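Local coordinates for protein restriction endonuclease EcoP15I, restriction subunit (Escherichia coli, PDB 4ZCF) that cuts double-stranded DNA 25-27 base pairs downstream of one of two inversely oriented recognition sites, working with the Mod subunit and carrying an ATP-binding helicase-like domain, at residues I111-T116 against L184-G189. Sequence-based numbering, arbitrary orientation.
Sequences IIIVPT and LVINSG. With nucleotides of chain E.
Ile111 to Ile113 and Leu184 to Ile186 run as neighbouring parallel strands, their axes 4.7 Å apart and 19° off parallel, in the sheet of the first of two RecA-like halves of the helicase-like region. The backbone ladder steps from Ile112 N to Leu184 O (2.7 Å), from Ile186 N to Ile112 O, and from Val114 N to Ile186 O, where the donor lies in the carbonyl plane and the N-H points almost straight at the oxygen (172°). On the sheet face that helix 165-172 covers, Ile186 has CG1 anti to its backbone N, which leaves CG2 to meet both CG2 of Ile111 and CG1 of Ile113, each at 3.8 Å. On the other face Ile112 CD1 lies alongside Val185 CG2, under Leu127 of helix 117-128.

Past the strand ends both segments reach the DNA. Asn187, at an N-cap position, rests its CB against Val114 CG2 (4.0 Å) and extends ND2 to OP1 of DT6 of chain E (3.1 Å, 162° at the hydrogen), while Lys120 NZ holds its OD1. A leucine in place of Asn187 would probably leave the DT6 phosphate without this donor and Lys120 without its amide acceptor. The strand pair thus ends in Asn187, which holds one phosphate, and Thr116, whose OG1 bonds weakly to OP1 of DA5 of chain E, backbone contacts consistent with DNA binding that does not read bases.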
ATOM      1  N   ILE C 111     -21.670   8.801   6.327  1.00 41.09           N
ATOM      2  CA  ILE C 111     -21.430   7.374   6.543  1.00 39.58           C
ATOM      3  C   ILE C 111     -22.641   6.603   5.957  1.00 45.06           C
ATOM      4  O   ILE C 111     -23.778   6.857   6.376  1.00 45.37           O
ATOM      5  CB  ILE C 111     -21.101   6.984   8.027  1.00 40.56           C
ATOM      6  CG1 ILE C 111     -19.960   7.868   8.603  1.00 39.91           C
ATOM      7  CG2 ILE C 111     -20.736   5.490   8.117  1.00 39.67           C
ATOM      8  CD1 ILE C 111     -19.607   7.678  10.160  1.00 38.81           C
ATOM      9  N   ILE C 112     -22.398   5.722   4.954  1.00 39.94           N
ATOM     10  CA  ILE C 112     -23.433   4.872   4.355  1.00 39.78           C
ATOM     11  C   ILE C 112     -23.316   3.534   5.063  1.00 45.55           C
ATOM     12  O   ILE C 112     -22.318   2.821   4.855  1.00 46.98           O
ATOM     13  CB  ILE C 112     -23.313   4.669   2.807  1.00 42.07           C
ATOM     14  CG1 ILE C 112     -23.480   5.981   2.037  1.00 41.22           C
ATOM     15  CG2 ILE C 112     -24.323   3.610   2.311  1.00 42.27           C
ATOM     16  CD1 ILE C 112     -23.028   5.877   0.584  1.00 40.29           C
ATOM     17  N   ILE C 113     -24.322   3.189   5.894  1.00 39.81           N
ATOM     18  CA  ILE C 113     -24.301   1.924   6.609  1.00 38.99           C
ATOM     19  C   ILE C 113     -25.157   0.858   5.896  1.00 45.92           C
ATOM     20  O   ILE C 113     -26.346   1.070   5.627  1.00 45.39           O
ATOM     21  CB  ILE C 113     -24.483   2.071   8.138  1.00 41.36           C
ATOM     22  CG1 ILE C 113     -23.523   3.166   8.670  1.00 41.23           C
ATOM     23  CG2 ILE C 113     -24.243   0.713   8.853  1.00 43.04           C
ATOM     24  CD1 ILE C 113     -23.547   3.499  10.142  1.00 45.45           C
ATOM     25  N   VAL C 114     -24.497  -0.248   5.497  1.00 43.60           N
ATOM     26  CA  VAL C 114     -25.115  -1.334   4.735  1.00 43.48           C
ATOM     27  C   VAL C 114     -25.129  -2.628   5.563  1.00 49.27           C
ATOM     28  O   VAL C 114     -24.305  -2.751   6.459  1.00 50.20           O
ATOM     29  CB  VAL C 114     -24.553  -1.495   3.276  1.00 46.04           C
ATOM     30  CG1 VAL C 114     -24.820  -0.245   2.432  1.00 44.48           C
ATOM     31  CG2 VAL C 114     -23.072  -1.872   3.259  1.00 45.40           C
ATOM     32  N   PRO C 115     -26.094  -3.553   5.400  1.00 46.13           N
ATOM     33  CA  PRO C 115     -26.115  -4.719   6.297  1.00 46.52           C
ATOM     34  C   PRO C 115     -25.400  -5.979   5.792  1.00 52.48           C
ATOM     35  O   PRO C 115     -25.222  -6.937   6.565  1.00 52.03           O
ATOM     36  CB  PRO C 115     -27.611  -4.997   6.426  1.00 47.87           C
ATOM     37  CG  PRO C 115     -28.189  -4.571   5.086  1.00 51.46           C
ATOM     38  CD  PRO C 115     -27.247  -3.572   4.468  1.00 47.22           C
ATOM     39  N   THR C 116     -25.023  -5.981   4.489  1.00 49.66           N
ATOM     40  CA  THR C 116     -24.549  -7.127   3.717  1.00 49.54           C
ATOM     41  C   THR C 116     -23.391  -6.803   2.753  1.00 53.28           C
ATOM     42  O   THR C 116     -23.268  -5.662   2.309  1.00 54.87           O
ATOM     43  CB  THR C 116     -25.826  -7.740   3.075  1.00 55.72           C
ATOM     44  OG1 THR C 116     -26.240  -8.922   3.769  1.00 54.67           O
ATOM     45  CG2 THR C 116     -25.757  -7.925   1.595  1.00 54.87           C
ATOM     46  N   LEU C 184     -18.111   7.341   3.514  1.00 40.33           N
ATOM     47  CA  LEU C 184     -17.699   6.086   4.128  1.00 39.18           C
ATOM     48  C   LEU C 184     -18.743   4.989   3.959  1.00 42.19           C
ATOM     49  O   LEU C 184     -19.811   5.050   4.567  1.00 42.88           O
ATOM     50  CB  LEU C 184     -17.343   6.260   5.613  1.00 38.62           C
ATOM     51  CG  LEU C 184     -16.624   5.063   6.251  1.00 43.99           C
ATOM     52  CD1 LEU C 184     -15.160   5.037   5.881  1.00 44.71           C
ATOM     53  CD2 LEU C 184     -16.756   5.085   7.752  1.00 47.39           C
ATOM     54  N   VAL C 185     -18.427   3.977   3.158  1.00 37.34           N
ATOM     55  CA  VAL C 185     -19.302   2.819   2.979  1.00 37.17           C
ATOM     56  C   VAL C 185     -18.784   1.698   3.922  1.00 44.23           C
ATOM     57  O   VAL C 185     -17.612   1.317   3.850  1.00 43.40           O
ATOM     58  CB  VAL C 185     -19.415   2.365   1.503  1.00 39.12           C
ATOM     59  CG1 VAL C 185     -20.545   1.353   1.322  1.00 37.84           C
ATOM     60  CG2 VAL C 185     -19.606   3.564   0.574  1.00 38.74           C
ATOM     61  N   ILE C 186     -19.658   1.229   4.837  1.00 43.22           N
ATOM     62  CA  ILE C 186     -19.377   0.209   5.869  1.00 42.88           C
ATOM     63  C   ILE C 186     -20.574  -0.748   6.044  1.00 47.13           C
ATOM     64  O   ILE C 186     -21.726  -0.311   6.008  1.00 46.52           O
ATOM     65  CB  ILE C 186     -18.970   0.896   7.224  1.00 44.96           C
ATOM     66  CG1 ILE C 186     -18.435  -0.124   8.254  1.00 44.48           C
ATOM     67  CG2 ILE C 186     -20.121   1.757   7.802  1.00 44.64           C
ATOM     68  CD1 ILE C 186     -17.599   0.471   9.391  1.00 49.70           C
ATOM     69  N   ASN C 187     -20.286  -2.043   6.228  1.00 44.69           N
ATOM     70  CA  ASN C 187     -21.289  -3.087   6.454  1.00 44.27           C
ATOM     71  C   ASN C 187     -21.453  -3.353   7.958  1.00 46.93           C
ATOM     72  O   ASN C 187     -20.738  -2.747   8.749  1.00 47.03           O
ATOM     73  CB  ASN C 187     -20.986  -4.361   5.650  1.00 44.57           C
ATOM     74  CG  ASN C 187     -19.686  -5.033   5.999  1.00 53.61           C
ATOM     75  OD1 ASN C 187     -18.605  -4.426   5.935  1.00 51.58           O
ATOM     76  ND2 ASN C 187     -19.766  -6.307   6.366  1.00 34.98           N
ATOM     77  N   SER C 188     -22.439  -4.175   8.348  1.00 43.51           N
ATOM     78  CA  SER C 188     -22.753  -4.498   9.748  1.00 44.12           C
ATOM     79  C   SER C 188     -21.640  -5.249  10.478  1.00 49.11           C
ATOM     80  O   SER C 188     -21.388  -4.963  11.660  1.00 49.19           O
ATOM     81  CB  SER C 188     -24.048  -5.291   9.833  1.00 48.30           C
ATOM     82  OG  SER C 188     -25.114  -4.502   9.345  1.00 62.34           O
ATOM     83  N   GLY C 189     -21.010  -6.204   9.775  1.00 45.17           N
ATOM     84  CA  GLY C 189     -19.901  -7.007  10.283  1.00 44.72           C
ATOM     85  C   GLY C 189     -18.719  -6.163  10.723  1.00 49.26           C
ATOM     86  O   GLY C 189     -18.045  -6.502  11.705  1.00 51.37           O
TER
ATOM     87  P    DT E   6     -16.808  -8.859   6.962  1.00 47.75           P
ATOM     88  OP1  DT E   6     -16.924  -7.399   6.767  1.00 48.54           O
ATOM     89  OP2  DT E   6     -16.002  -9.632   6.001  1.00 48.31           O
ATOM     90  O5'  DT E   6     -16.169  -9.147   8.379  1.00 47.48           O
ATOM     91  C5'  DT E   6     -16.712  -8.829   9.644  1.00 47.81           C
ATOM     92  C4'  DT E   6     -15.791  -9.334  10.752  1.00 47.64           C
ATOM     93  O4'  DT E   6     -16.018 -10.735  11.031  1.00 46.27           O
ATOM     94  C3'  DT E   6     -14.304  -9.197  10.457  1.00 49.01           C
ATOM     95  O3'  DT E   6     -13.714  -8.477  11.509  1.00 51.90           O
ATOM     96  C2'  DT E   6     -13.783 -10.624  10.278  1.00 47.50           C
ATOM     97  C1'  DT E   6     -14.793 -11.436  11.079  1.00 45.67           C
ATOM     98  N1   DT E   6     -15.031 -12.852  10.639  1.00 43.16           N
ATOM     99  C2   DT E   6     -15.096 -13.828  11.606  1.00 42.32           C
ATOM    100  O2   DT E   6     -14.905 -13.601  12.785  1.00 43.26           O
ATOM    101  N3   DT E   6     -15.379 -15.090  11.136  1.00 41.18           N
ATOM    102  C4   DT E   6     -15.588 -15.485   9.814  1.00 40.95           C
ATOM    103  O4   DT E   6     -15.810 -16.671   9.529  1.00 41.71           O
ATOM    104  C5   DT E   6     -15.550 -14.415   8.854  1.00 40.28           C
ATOM    105  C7   DT E   6     -15.796 -14.722   7.401  1.00 38.77           C
ATOM    106  C6   DT E   6     -15.283 -13.169   9.309  1.00 41.87           C
ATOM    107  P    DA E   5     -22.545 -11.655   3.923  1.00 57.67           P
ATOM    108  OP1  DA E   5     -23.450 -10.610   3.379  1.00 58.81           O
ATOM    109  OP2  DA E   5     -21.683 -12.400   2.968  1.00 57.85           O
ATOM    110  O5'  DA E   5     -21.684 -10.957   5.070  1.00 54.21           O
ATOM    111  C5'  DA E   5     -20.827 -11.765   5.826  1.00 52.26           C
ATOM    112  C4'  DA E   5     -20.178 -11.036   6.988  1.00 50.42           C
ATOM    113  O4'  DA E   5     -20.371 -11.871   8.158  1.00 48.88           O
ATOM    114  C3'  DA E   5     -18.671 -10.844   6.802  1.00 49.89           C
ATOM    115  O3'  DA E   5     -18.271  -9.488   7.111  1.00 49.47           O
ATOM    116  C2'  DA E   5     -18.032 -11.896   7.707  1.00 48.75           C
ATOM    117  C1'  DA E   5     -19.143 -12.376   8.636  1.00 47.69           C
ATOM    118  N9   DA E   5     -19.208 -13.833   8.851  1.00 45.65           N
ATOM    119  C8   DA E   5     -19.427 -14.829   7.918  1.00 44.58           C
ATOM    120  N7   DA E   5     -19.371 -16.043   8.417  1.00 43.50           N
ATOM    121  C5   DA E   5     -19.108 -15.836   9.776  1.00 43.04           C
ATOM    122  C6   DA E   5     -18.904 -16.707  10.881  1.00 43.18           C
ATOM    123  N6   DA E   5     -19.021 -18.041  10.804  1.00 42.85           N
ATOM    124  N1   DA E   5     -18.705 -16.158  12.111  1.00 43.33           N
ATOM    125  C2   DA E   5     -18.585 -14.833  12.234  1.00 42.86           C
ATOM    126  N3   DA E   5     -18.755 -13.933  11.266  1.00 43.30           N
ATOM    127  C4   DA E   5     -19.018 -14.488  10.063  1.00 43.58           C
TER